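Local coordinates for protein major allergen Alt a 1 subunit (Alternaria alternata, PDB 4AUD) that is a secreted fungal major allergen that may bind and inhibit the beta-glucanase activity of host plant thaumatin-like proteins, at residues P98-A103 and Q114-A119; K22-Y27 and A51-D56; N65-F70 and K82-D87. The protein carries 1 engineered substitution. All coordinates share one frame; numbering follows the deposited sequence.

Contact 1: P98-A103 and Q114-A119; sequences PNYCRA and QGVADA
Y100 and Q114 form a hydrogen-bonded antiparallel pair in the hairpin of strands 90-103 and 111-126. Its two backbone bonds are Y100 N to Q114 O and Q114 N to Y100 O, each 3.0 Å long. One step on, N99 faces G115 as a non-hydrogen-bonded pair with their CA atoms 4.0 Å apart. The better buried end lies beyond it, where V116 N donates to P98 O at 2.9 Å. A water bridges P98 O and A117 O, giving the proline carbonyl a second donor. Here V116 splits its branches: CG2 lies 3.7 Å from P98 CB, while CG1, anti to the carbonyl carbon (chi1 -60°), reaches 3.5 Å from Y100 CD1. A second subunit covers this end, its T7 on P98 and its Y120 on A117, and reaches Y100, where its K36 makes a cation-pi contact.

The other end is more accessible and polar. The R102 chain runs extended to its guanidinium, and NH2 donates to Q114 OE1 at 2.8 Å, on a lone pair in the carbonyl plane. Guanidinium and amide are nearly coplanar, 18° apart, and a weak bond from R102 NE falls on the same oxygen. The NH2 bond, with the weak NE bond beside it, would restrain rotation of the Q114 amide, and the positive guanidinium would be expected to polarise its carbonyl.

Contact 2: K22-Y27 and A51-D56; sequences KPEGTY and ADKMED. Engineered in segment 51-56: M54 (natural residue Leu).
Two surface loops meet here, one leaving strand 12-22 through a type I beta turn from K22 to G25, the other following strand 44-50. Their main junction is a CH-pi contact between Y27 of the first loop and K53 of the second. K53 CG stands over one face of the tyrosine ring, 3.6 Å from its centroid and 18° off the ring normal, which places it above the ring but displaced toward the rim on the CE1 side. The lysine chain stays extended beyond CG and runs on across the ring face: CD lies 3.8 Å from Y27 CE2, and CE comes 3.7 Å from Y27 OH. Aliphatic methylenes, rather than the ammonium group, thus cover the aromatic face. Y27 reaches them with CG held between its own backbone N and carbonyl carbon (chi1 58°), a rotation that sets one ring face against the K53 chain.

The phenol is fixed at its far end within its own loop. Y27 OH donates to E24 OE2 at 2.6 Å, using the anti lone pair of the carboxylate, and that oxygen sits at the ring edge, in plane. E24 OE2 and K53 NZ are 4.6 Å apart, too far for a salt bridge, although their opposite charges would probably attract. The engineered M54, a selenomethionine, contributes chiefly backbone, its O lying 4.0 Å from Y27 CB.

Beyond the ring, a backbone hydrogen bond between M54 and Y28 also ties the loops together. K22 joins the backbone of F111 in strand 111-126, whereas the second loop leads toward strand 60-61, so the contact spans two connections of the antiparallel sheet at the protein surface.

Contact 3: N65-F70 and K82-D87; sequences NSFMNF and KQKVSD
M68 and Q83 face each other as a non-hydrogen-bonded antiparallel pair, CA atoms 4.5 Å apart, and send their side chains to the same face of the hairpin formed by strands 68-73 and 78-84. The two chains cross obliquely, with M68 CG 3.8 Å from Q83 CB. Different first torsions set this up: in M68, a selenomethionine, CG lies beside the backbone N (chi1 -78°), whereas in Q83 it is anti to that atom (chi1 177°). On the M68 side the chain goes on to pack against L81 and C62.

N69 and K82 occupy the other face as a hydrogen-bonded pair. N69 N donates to K82 O at 2.8 Å, and K82 N returns a bond to N69 O at 2.7 Å. The K82 side chain bends at chi3 and makes a cation-pi contact with W59, which N69 also touches.

At the end of the pairing F67 points toward K84, its CB 3.4 Å from K84 O, while K84 N donates to F67 O at 2.8 Å. S66 OG accepts from M68 N at 3.1 Å in an ST turn leading into the strand.

The strand axes run 163° apart, close to antiparallel, and three backbone bonds join the segments. Within segment 82-87, K84 NZ forms a salt bridge with D87 OD1 whose hydrogen bond is weak; it would partly balance the lysine charge but does not itself join the strands.

All three contacts belong to one antiparallel sheet and its connecting loops. Contacts 1 and 2 touch directly, with K22 NZ 4.2 Å from C101 SG, a sulfur in the disulfide to C113; their centres are 16 Å apart. Contacts 2 and 3 come to about 5 Å between nearest atoms without touching, their centres 24 Å apart. Contacts 1 and 3 lie on opposite sides of the chain's centre, 25 Å between centres, yet strands 78-84 and 90-103 are neighbours in the sheet and link them. In the assembly, contact 1 meets a second subunit, whereas no other protein chain touches contacts 2 or 3.

Contact 1: P98-A103 and Q114-A119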
ATOM      1  N   PRO A  98       6.395   3.620  13.451  1.00 41.65           N
ATOM      2  CA  PRO A  98       6.365   2.350  14.181  1.00 42.24           C
ATOM      3  C   PRO A  98       7.706   2.058  14.859  1.00 39.53           C
ATOM      4  O   PRO A  98       8.764   2.206  14.248  1.00 38.63           O
ATOM      5  CB  PRO A  98       6.094   1.322  13.080  1.00 39.80           C
ATOM      6  CG  PRO A  98       5.410   2.102  11.992  1.00 38.10           C
ATOM      7  CD  PRO A  98       6.028   3.452  12.033  1.00 39.31           C
ATOM      8  N   ASN A  99       7.650   1.636  16.113  1.00 37.45           N
ATOM      9  CA  ASN A  99       8.856   1.367  16.865  1.00 43.07           C
ATOM     10  C   ASN A  99       8.623   0.361  17.978  1.00 41.46           C
ATOM     11  O   ASN A  99       7.483   0.063  18.318  1.00 43.31           O
ATOM     12  CB  ASN A  99       9.392   2.672  17.459  1.00 47.61           C
ATOM     13  CG  ASN A  99       8.402   3.338  18.395  1.00 49.36           C
ATOM     14  OD1 ASN A  99       8.585   3.351  19.623  1.00 54.48           O
ATOM     15  ND2 ASN A  99       7.351   3.907  17.821  1.00 39.16           N
ATOM     16  N   TYR A 100       9.701  -0.155  18.556  1.00 38.79           N
ATOM     17  CA  TYR A 100       9.568  -0.982  19.752  1.00 42.38           C
ATOM     18  C   TYR A 100      10.595  -0.550  20.779  1.00 40.08           C
ATOM     19  O   TYR A 100      11.527   0.179  20.461  1.00 39.06           O
ATOM     20  CB  TYR A 100       9.732  -2.469  19.421  1.00 40.17           C
ATOM     21  CG  TYR A 100      11.166  -2.925  19.253  1.00 43.39           C
ATOM     22  CD1 TYR A 100      11.968  -2.431  18.217  1.00 43.95           C
ATOM     23  CD2 TYR A 100      11.725  -3.860  20.127  1.00 46.91           C
ATOM     24  CE1 TYR A 100      13.285  -2.854  18.064  1.00 44.67           C
ATOM     25  CE2 TYR A 100      13.044  -4.287  19.984  1.00 48.46           C
ATOM     26  CZ  TYR A 100      13.814  -3.782  18.952  1.00 49.98           C
ATOM     27  OH  TYR A 100      15.112  -4.215  18.820  1.00 52.66           O
ATOM     28  N   CYS A 101      10.438  -1.010  22.010  1.00 46.12           N
ATOM     29  CA  CYS A 101      11.370  -0.637  23.074  1.00 46.06           C
ATOM     30  C   CYS A 101      12.110  -1.825  23.624  1.00 43.53           C
ATOM     31  O   CYS A 101      11.659  -2.957  23.501  1.00 45.26           O
ATOM     32  CB  CYS A 101      10.650   0.079  24.215  1.00 38.01           C
ATOM     33  SG  CYS A 101      10.222   1.763  23.794  1.00 84.59           S
ATOM     34  N   ARG A 102      13.248  -1.555  24.241  1.00 44.42           N
ATOM     35  CA  ARG A 102      14.002  -2.590  24.924  1.00 44.91           C
ATOM     36  C   ARG A 102      14.939  -1.955  25.932  1.00 48.07           C
ATOM     37  O   ARG A 102      15.197  -0.756  25.879  1.00 53.19           O
ATOM     38  CB  ARG A 102      14.800  -3.399  23.924  1.00 40.64           C
ATOM     39  CG  ARG A 102      15.809  -2.571  23.199  1.00 40.62           C
ATOM     40  CD  ARG A 102      16.566  -3.404  22.198  1.00 49.16           C
ATOM     41  NE  ARG A 102      17.256  -2.520  21.275  1.00 58.26           N
ATOM     42  CZ  ARG A 102      18.464  -2.034  21.503  1.00 66.02           C
ATOM     43  NH1 ARG A 102      19.113  -2.376  22.615  1.00 72.27           N
ATOM     44  NH2 ARG A 102      19.022  -1.220  20.617  1.00 63.81           N
ATOM     45  N   ALA A 103      15.453  -2.774  26.838  1.00 47.70           N
ATOM     46  CA  ALA A 103      16.348  -2.306  27.896  1.00 49.30           C
ATOM     47  C   ALA A 103      17.588  -1.572  27.385  1.00 48.69           C
ATOM     48  O   ALA A 103      18.313  -2.076  26.523  1.00 50.62           O
ATOM     49  CB  ALA A 103      16.766  -3.478  28.778  1.00 40.48           C
ATOM     50  N   GLN A 114      13.491   1.962  19.035  1.00 51.73           N
ATOM     51  CA  GLN A 114      13.979   1.937  17.665  1.00 47.63           C
ATOM     52  C   GLN A 114      12.803   1.836  16.712  1.00 47.02           C
ATOM     53  O   GLN A 114      11.863   1.086  16.972  1.00 48.21           O
ATOM     54  CB  GLN A 114      14.853   0.705  17.449  1.00 52.14           C
ATOM     55  CG  GLN A 114      16.272   0.992  17.028  1.00 68.34           C
ATOM     56  CD  GLN A 114      17.288   0.518  18.048  1.00 83.49           C
ATOM     57  OE1 GLN A 114      17.081  -0.488  18.744  1.00 91.09           O
ATOM     58  NE2 GLN A 114      18.394   1.245  18.149  1.00 84.32           N
ATOM     59  N   GLY A 115      12.865   2.569  15.605  1.00 40.71           N
ATOM     60  CA  GLY A 115      11.934   2.378  14.510  1.00 38.43           C
ATOM     61  C   GLY A 115      12.027   0.974  13.926  1.00 42.00           C
ATOM     62  O   GLY A 115      13.103   0.372  13.887  1.00 49.80           O
ATOM     63  N   VAL A 116      10.893   0.448  13.479  1.00 38.37           N
ATOM     64  CA  VAL A 116      10.866  -0.853  12.833  1.00 39.32           C
ATOM     65  C   VAL A 116      10.322  -0.777  11.408  1.00 40.93           C
ATOM     66  O   VAL A 116      10.111  -1.801  10.771  1.00 46.45           O
ATOM     67  CB  VAL A 116      10.017  -1.856  13.634  1.00 38.82           C
ATOM     68  CG1 VAL A 116      10.584  -2.025  15.024  1.00 34.97           C
ATOM     69  CG2 VAL A 116       8.557  -1.398  13.699  1.00 35.34           C
ATOM     70  N   ALA A 117      10.096   0.432  10.909  1.00 41.31           N
ATOM     71  CA  ALA A 117       9.531   0.605   9.572  1.00 47.28           C
ATOM     72  C   ALA A 117       9.857   1.983   9.031  1.00 47.66           C
ATOM     73  O   ALA A 117       9.783   2.962   9.753  1.00 43.67           O
ATOM     74  CB  ALA A 117       8.007   0.390   9.591  1.00 29.55           C
ATOM     75  N   ASP A 118      10.204   2.064   7.754  1.00 54.26           N
ATOM     76  CA  ASP A 118      10.445   3.359   7.134  1.00 54.71           C
ATOM     77  C   ASP A 118       9.124   4.116   6.922  1.00 53.10           C
ATOM     78  O   ASP A 118       8.060   3.516   6.759  1.00 55.91           O
ATOM     79  CB  ASP A 118      11.185   3.172   5.802  1.00 58.98           C
ATOM     80  CG  ASP A 118      12.559   2.518   5.973  1.00 73.72           C
ATOM     81  OD1 ASP A 118      13.224   2.736   7.020  1.00 74.36           O
ATOM     82  OD2 ASP A 118      12.975   1.791   5.041  1.00 82.59           O
ATOM     83  N   ALA A 119       9.184   5.440   6.940  1.00 46.95           N
ATOM     84  CA  ALA A 119       8.035   6.241   6.525  1.00 44.23           C
ATOM     85  C   ALA A 119       8.414   7.134   5.348  1.00 44.71           C
ATOM     86  O   ALA A 119       9.568   7.521   5.183  1.00 47.30           O
ATOM     87  CB  ALA A 119       7.511   7.081   7.686  1.00 45.08           C
TER
HETATM   88  O   HOH W   1       9.660   3.907  12.298  1.00 35.28           O

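Contact 2: K22-Y27 and A51-D56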
ATOM      1  N   LYS A  22      13.985   6.474  26.757  1.00 35.03           N
ATOM      2  CA  LYS A  22      13.129   6.680  27.919  1.00 40.08           C
ATOM      3  C   LYS A  22      13.924   6.312  29.159  1.00 43.01           C
ATOM      4  O   LYS A  22      13.992   5.137  29.523  1.00 41.98           O
ATOM      5  CB  LYS A  22      11.898   5.806  27.836  1.00 39.31           C
ATOM      6  CG  LYS A  22      10.994   6.093  26.674  1.00 42.75           C
ATOM      7  CD  LYS A  22       9.862   5.086  26.696  1.00 55.07           C
ATOM      8  CE  LYS A  22       8.832   5.348  25.626  1.00 66.86           C
ATOM      9  NZ  LYS A  22       7.677   4.444  25.856  1.00 76.77           N
ATOM     10  N   PRO A  23      14.564   7.313  29.790  1.00 43.53           N
ATOM     11  CA  PRO A  23      15.493   7.047  30.893  1.00 43.01           C
ATOM     12  C   PRO A  23      14.818   6.383  32.089  1.00 46.08           C
ATOM     13  O   PRO A  23      15.459   5.562  32.760  1.00 45.76           O
ATOM     14  CB  PRO A  23      16.044   8.435  31.243  1.00 42.37           C
ATOM     15  CG  PRO A  23      15.124   9.414  30.610  1.00 43.14           C
ATOM     16  CD  PRO A  23      14.558   8.736  29.405  1.00 43.49           C
ATOM     17  N   GLU A  24      13.551   6.714  32.340  1.00 43.10           N
ATOM     18  CA  GLU A  24      12.778   5.976  33.335  1.00 44.39           C
ATOM     19  C   GLU A  24      11.701   5.149  32.667  1.00 51.02           C
ATOM     20  O   GLU A  24      10.787   4.677  33.324  1.00 55.52           O
ATOM     21  CB  GLU A  24      12.103   6.906  34.331  1.00 41.02           C
ATOM     22  CG  GLU A  24      12.953   8.039  34.818  1.00 48.10           C
ATOM     23  CD  GLU A  24      12.273   8.830  35.921  1.00 59.79           C
ATOM     24  OE1 GLU A  24      11.788   8.194  36.873  1.00 67.04           O
ATOM     25  OE2 GLU A  24      12.209  10.080  35.838  1.00 62.67           O
ATOM     26  N   GLY A  25      11.785   4.989  31.356  1.00 52.63           N
ATOM     27  CA  GLY A  25      10.846   4.127  30.669  1.00 52.78           C
ATOM     28  C   GLY A  25       9.485   4.769  30.492  1.00 52.52           C
ATOM     29  O   GLY A  25       8.487   4.075  30.327  1.00 52.22           O
ATOM     30  N   THR A  26       9.446   6.097  30.519  1.00 52.87           N
ATOM     31  CA  THR A  26       8.202   6.845  30.307  1.00 51.05           C
ATOM     32  C   THR A  26       8.371   7.964  29.263  1.00 51.88           C
ATOM     33  O   THR A  26       8.204   7.744  28.051  1.00 55.79           O
ATOM     34  CB  THR A  26       7.709   7.447  31.621  1.00 48.46           C
ATOM     35  OG1 THR A  26       8.735   8.280  32.177  1.00 60.95           O
ATOM     36  CG2 THR A  26       7.427   6.353  32.608  1.00 37.94           C
ATOM     37  N   TYR A  27       8.701   9.164  29.732  1.00 38.80           N
ATOM     38  CA  TYR A  27       9.025  10.236  28.811  1.00 44.00           C
ATOM     39  C   TYR A  27      10.362   9.985  28.101  1.00 48.28           C
ATOM     40  O   TYR A  27      11.258   9.302  28.620  1.00 39.80           O
ATOM     41  CB  TYR A  27       9.125  11.553  29.542  1.00 42.64           C
ATOM     42  CG  TYR A  27      10.160  11.499  30.633  1.00 46.99           C
ATOM     43  CD1 TYR A  27      11.500  11.795  30.370  1.00 42.73           C
ATOM     44  CD2 TYR A  27       9.802  11.149  31.926  1.00 44.27           C
ATOM     45  CE1 TYR A  27      12.450  11.729  31.357  1.00 41.07           C
ATOM     46  CE2 TYR A  27      10.742  11.086  32.926  1.00 47.78           C
ATOM     47  CZ  TYR A  27      12.066  11.371  32.639  1.00 47.86           C
ATOM     48  OH  TYR A  27      12.994  11.304  33.647  1.00 45.91           O
ATOM     49  N   ALA A  51      16.029  16.942  25.725  1.00 49.28           N
ATOM     50  CA  ALA A  51      15.643  17.795  26.835  1.00 40.21           C
ATOM     51  C   ALA A  51      15.684  16.935  28.087  1.00 47.11           C
ATOM     52  O   ALA A  51      15.817  15.713  27.996  1.00 53.14           O
ATOM     53  CB  ALA A  51      14.265  18.371  26.609  1.00 28.43           C
ATOM     54  N   ASP A  52      15.581  17.572  29.250  1.00 55.52           N
ATOM     55  CA  ASP A  52      15.619  16.866  30.523  1.00 58.63           C
ATOM     56  C   ASP A  52      14.492  15.843  30.571  1.00 50.42           C
ATOM     57  O   ASP A  52      14.727  14.656  30.824  1.00 46.93           O
ATOM     58  CB  ASP A  52      15.509  17.852  31.683  1.00 74.39           C
ATOM     59  CG  ASP A  52      16.640  18.870  31.698  1.00 90.74           C
ATOM     60  OD1 ASP A  52      17.566  18.759  30.864  1.00 93.96           O
ATOM     61  OD2 ASP A  52      16.618  19.762  32.573  1.00 98.84           O
ATOM     62  N   LYS A  53      13.280  16.333  30.315  1.00 51.37           N
ATOM     63  CA  LYS A  53      12.094  15.514  30.059  1.00 52.50           C
ATOM     64  C   LYS A  53      11.362  16.124  28.882  1.00 48.69           C
ATOM     65  O   LYS A  53      10.857  17.223  28.981  1.00 48.73           O
ATOM     66  CB  LYS A  53      11.129  15.521  31.252  1.00 56.11           C
ATOM     67  CG  LYS A  53      11.661  14.858  32.501  1.00 64.82           C
ATOM     68  CD  LYS A  53      10.637  14.851  33.611  1.00 71.14           C
ATOM     69  CE  LYS A  53      11.256  14.351  34.907  1.00 84.79           C
ATOM     70  NZ  LYS A  53      10.296  14.286  36.051  1.00 92.85           N
HETATM   71  N   MSE A  54      11.281  15.416  27.768  1.00 51.97           N
HETATM   72  CA  MSE A  54      10.557  15.940  26.620  1.00 48.38           C
HETATM   73  C   MSE A  54       9.056  15.743  26.728  1.00 45.27           C
HETATM   74  O   MSE A  54       8.590  14.750  27.268  1.00 45.35           O
HETATM   75  CB  MSE A  54      11.071  15.290  25.357  1.00 53.73           C
HETATM   76  CG  MSE A  54      12.589  15.369  25.240  1.00 63.74           C
HETATM   77 SE   MSE A  54      13.253  14.752  23.511  1.00 93.32          SE
HETATM   78  CE  MSE A  54      12.659  16.245  22.429  1.00 72.43           C
ATOM     79  N   GLU A  55       8.307  16.705  26.206  1.00 52.36           N
ATOM     80  CA  GLU A  55       6.851  16.659  26.210  1.00 56.67           C
ATOM     81  C   GLU A  55       6.334  16.257  24.833  1.00 58.37           C
ATOM     82  O   GLU A  55       6.921  16.618  23.813  1.00 63.11           O
ATOM     83  CB  GLU A  55       6.289  18.041  26.555  1.00 63.75           C
ATOM     84  CG  GLU A  55       6.823  18.658  27.840  1.00 72.46           C
ATOM     85  CD  GLU A  55       6.492  20.147  27.958  1.00 84.92           C
ATOM     86  OE1 GLU A  55       5.356  20.537  27.595  1.00 88.88           O
ATOM     87  OE2 GLU A  55       7.372  20.929  28.401  1.00 84.50           O
ATOM     88  N   ASP A  56       5.230  15.518  24.799  1.00 56.33           N
ATOM     89  CA  ASP A  56       4.543  15.270  23.532  1.00 56.76           C
ATOM     90  C   ASP A  56       3.990  16.582  22.983  1.00 54.07           C
ATOM     91  O   ASP A  56       3.788  17.540  23.735  1.00 52.51           O
ATOM     92  CB  ASP A  56       3.417  14.242  23.700  1.00 58.68           C
ATOM     93  CG  ASP A  56       3.937  12.851  24.066  1.00 72.67           C
ATOM     94  OD1 ASP A  56       5.147  12.563  23.859  1.00 74.30           O
ATOM     95  OD2 ASP A  56       3.123  12.038  24.555  1.00 78.45           O
TER

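Contact 3: N65-F70 and K82-D87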
ATOM      1  N   ASN A  65      21.043  25.734  13.113  1.00 68.88           N
ATOM      2  CA  ASN A  65      21.037  26.067  11.697  1.00 66.12           C
ATOM      3  C   ASN A  65      20.510  24.955  10.794  1.00 63.95           C
ATOM      4  O   ASN A  65      20.964  24.793   9.661  1.00 63.56           O
ATOM      5  CB  ASN A  65      22.428  26.488  11.253  1.00 67.80           C
ATOM      6  CG  ASN A  65      22.829  27.817  11.834  1.00 75.89           C
ATOM      7  OD1 ASN A  65      23.445  27.865  12.891  1.00 79.64           O
ATOM      8  ND2 ASN A  65      22.468  28.913  11.156  1.00 77.64           N
ATOM      9  N   SER A  66      19.565  24.181  11.311  1.00 60.74           N
ATOM     10  CA  SER A  66      18.897  23.184  10.497  1.00 61.46           C
ATOM     11  C   SER A  66      17.681  23.835   9.856  1.00 60.62           C
ATOM     12  O   SER A  66      17.191  23.395   8.799  1.00 54.24           O
ATOM     13  CB  SER A  66      18.465  21.984  11.351  1.00 56.01           C
ATOM     14  OG  SER A  66      17.371  22.285  12.199  1.00 47.83           O
ATOM     15  N   PHE A  67      17.215  24.894  10.518  1.00 58.59           N
ATOM     16  CA  PHE A  67      15.969  25.562  10.172  1.00 54.66           C
ATOM     17  C   PHE A  67      14.817  24.548  10.035  1.00 56.33           C
ATOM     18  O   PHE A  67      13.935  24.658   9.182  1.00 52.89           O
ATOM     19  CB  PHE A  67      16.167  26.513   8.979  1.00 54.28           C
ATOM     20  CG  PHE A  67      17.011  27.714   9.329  1.00 64.26           C
ATOM     21  CD1 PHE A  67      18.395  27.615   9.390  1.00 65.52           C
ATOM     22  CD2 PHE A  67      16.416  28.920   9.678  1.00 69.78           C
ATOM     23  CE1 PHE A  67      19.171  28.703   9.758  1.00 68.90           C
ATOM     24  CE2 PHE A  67      17.191  30.018  10.041  1.00 72.35           C
ATOM     25  CZ  PHE A  67      18.569  29.908  10.080  1.00 71.91           C
HETATM   26  N   MSE A  68      14.852  23.566  10.932  1.00 51.35           N
HETATM   27  CA  MSE A  68      13.818  22.558  11.060  1.00 47.04           C
HETATM   28  C   MSE A  68      13.377  22.281  12.491  1.00 48.99           C
HETATM   29  O   MSE A  68      14.158  22.376  13.445  1.00 50.35           O
HETATM   30  CB  MSE A  68      14.310  21.276  10.463  1.00 41.61           C
HETATM   31  CG  MSE A  68      14.221  21.322   8.990  1.00 60.68           C
HETATM   32 SE   MSE A  68      14.767  19.654   8.202  1.00123.87          SE
HETATM   33  CE  MSE A  68      13.834  18.454   9.401  1.00143.44           C
ATOM     34  N   ASN A  69      12.110  21.921  12.613  1.00 43.41           N
ATOM     35  CA  ASN A  69      11.508  21.612  13.886  1.00 46.40           C
ATOM     36  C   ASN A  69      10.563  20.455  13.730  1.00 51.62           C
ATOM     37  O   ASN A  69      10.025  20.206  12.644  1.00 46.43           O
ATOM     38  CB  ASN A  69      10.724  22.798  14.420  1.00 52.82           C
ATOM     39  CG  ASN A  69      11.604  23.977  14.717  1.00 62.67           C
ATOM     40  OD1 ASN A  69      12.035  24.160  15.854  1.00 66.29           O
ATOM     41  ND2 ASN A  69      11.903  24.779  13.691  1.00 63.26           N
ATOM     42  N   PHE A  70      10.351  19.749  14.829  1.00 48.75           N
ATOM     43  CA  PHE A  70       9.425  18.649  14.815  1.00 40.55           C
ATOM     44  C   PHE A  70       8.678  18.542  16.129  1.00 41.12           C
ATOM     45  O   PHE A  70       9.075  19.109  17.143  1.00 47.22           O
ATOM     46  CB  PHE A  70      10.143  17.344  14.482  1.00 39.06           C
ATOM     47  CG  PHE A  70      11.007  16.827  15.586  1.00 46.34           C
ATOM     48  CD1 PHE A  70      12.333  17.207  15.680  1.00 48.17           C
ATOM     49  CD2 PHE A  70      10.497  15.956  16.540  1.00 47.70           C
ATOM     50  CE1 PHE A  70      13.146  16.718  16.702  1.00 49.62           C
ATOM     51  CE2 PHE A  70      11.302  15.467  17.562  1.00 45.47           C
ATOM     52  CZ  PHE A  70      12.631  15.844  17.640  1.00 46.04           C
ATOM     53  N   LYS A  82       8.486  20.306  10.424  1.00 42.11           N
ATOM     54  CA  LYS A  82       8.411  21.656   9.858  1.00 39.57           C
ATOM     55  C   LYS A  82       9.770  22.176   9.382  1.00 42.02           C
ATOM     56  O   LYS A  82      10.732  22.214  10.148  1.00 48.71           O
ATOM     57  CB  LYS A  82       7.832  22.603  10.897  1.00 46.59           C
ATOM     58  CG  LYS A  82       7.499  23.975  10.384  1.00 53.04           C
ATOM     59  CD  LYS A  82       7.472  24.963  11.533  1.00 52.75           C
ATOM     60  CE  LYS A  82       6.073  25.216  12.045  1.00 55.69           C
ATOM     61  NZ  LYS A  82       6.127  25.763  13.446  1.00 64.39           N
ATOM     62  N   GLN A  83       9.853  22.568   8.113  1.00 43.21           N
ATOM     63  CA  GLN A  83      11.092  23.152   7.573  1.00 40.83           C
ATOM     64  C   GLN A  83      10.914  24.603   7.123  1.00 44.68           C
ATOM     65  O   GLN A  83      10.080  24.902   6.268  1.00 44.44           O
ATOM     66  CB  GLN A  83      11.612  22.334   6.409  1.00 36.63           C
ATOM     67  CG  GLN A  83      12.849  22.907   5.750  1.00 51.05           C
ATOM     68  CD  GLN A  83      13.106  22.309   4.367  1.00 61.24           C
ATOM     69  OE1 GLN A  83      12.193  21.794   3.724  1.00 66.27           O
ATOM     70  NE2 GLN A  83      14.351  22.379   3.908  1.00 60.07           N
ATOM     71  N   LYS A  84      11.689  25.506   7.720  1.00 44.32           N
ATOM     72  CA  LYS A  84      11.687  26.884   7.275  1.00 45.79           C
ATOM     73  C   LYS A  84      12.719  27.034   6.176  1.00 49.09           C
ATOM     74  O   LYS A  84      13.924  26.912   6.397  1.00 52.36           O
ATOM     75  CB  LYS A  84      11.994  27.855   8.407  1.00 45.95           C
ATOM     76  CG  LYS A  84      11.651  29.308   8.053  1.00 48.48           C
ATOM     77  CD  LYS A  84      12.190  30.259   9.093  1.00 55.45           C
ATOM     78  CE  LYS A  84      11.655  31.661   8.902  1.00 66.87           C
ATOM     79  NZ  LYS A  84      11.924  32.525  10.093  1.00 72.37           N
ATOM     80  N   VAL A  85      12.233  27.293   4.979  1.00 42.03           N
ATOM     81  CA  VAL A  85      13.124  27.445   3.865  1.00 45.47           C
ATOM     82  C   VAL A  85      13.574  28.902   3.745  1.00 47.14           C
ATOM     83  O   VAL A  85      14.738  29.177   3.464  1.00 44.67           O
ATOM     84  CB  VAL A  85      12.470  26.908   2.600  1.00 45.36           C
ATOM     85  CG1 VAL A  85      13.095  27.520   1.386  1.00 39.23           C
ATOM     86  CG2 VAL A  85      12.585  25.372   2.590  1.00 41.28           C
ATOM     87  N   SER A  86      12.652  29.821   3.999  1.00 44.75           N
ATOM     88  CA  SER A  86      12.948  31.238   4.012  1.00 42.86           C
ATOM     89  C   SER A  86      11.919  31.941   4.899  1.00 48.17           C
ATOM     90  O   SER A  86      11.020  31.304   5.423  1.00 54.53           O
ATOM     91  CB  SER A  86      12.896  31.794   2.592  1.00 46.87           C
ATOM     92  OG  SER A  86      11.559  32.030   2.183  1.00 50.24           O
ATOM     93  N   ASP A  87      12.038  33.250   5.075  1.00 53.34           N
ATOM     94  CA  ASP A  87      11.001  33.993   5.794  1.00 63.56           C
ATOM     95  C   ASP A  87       9.631  33.930   5.093  1.00 59.98           C
ATOM     96  O   ASP A  87       8.624  34.365   5.650  1.00 61.20           O
ATOM     97  CB  ASP A  87      11.413  35.464   6.005  1.00 77.34           C
ATOM     98  CG  ASP A  87      12.593  35.623   6.970  1.00 88.61           C
ATOM     99  OD1 ASP A  87      12.806  34.734   7.826  1.00 86.79           O
ATOM    100  OD2 ASP A  87      13.304  36.651   6.872  1.00 93.37           O
TER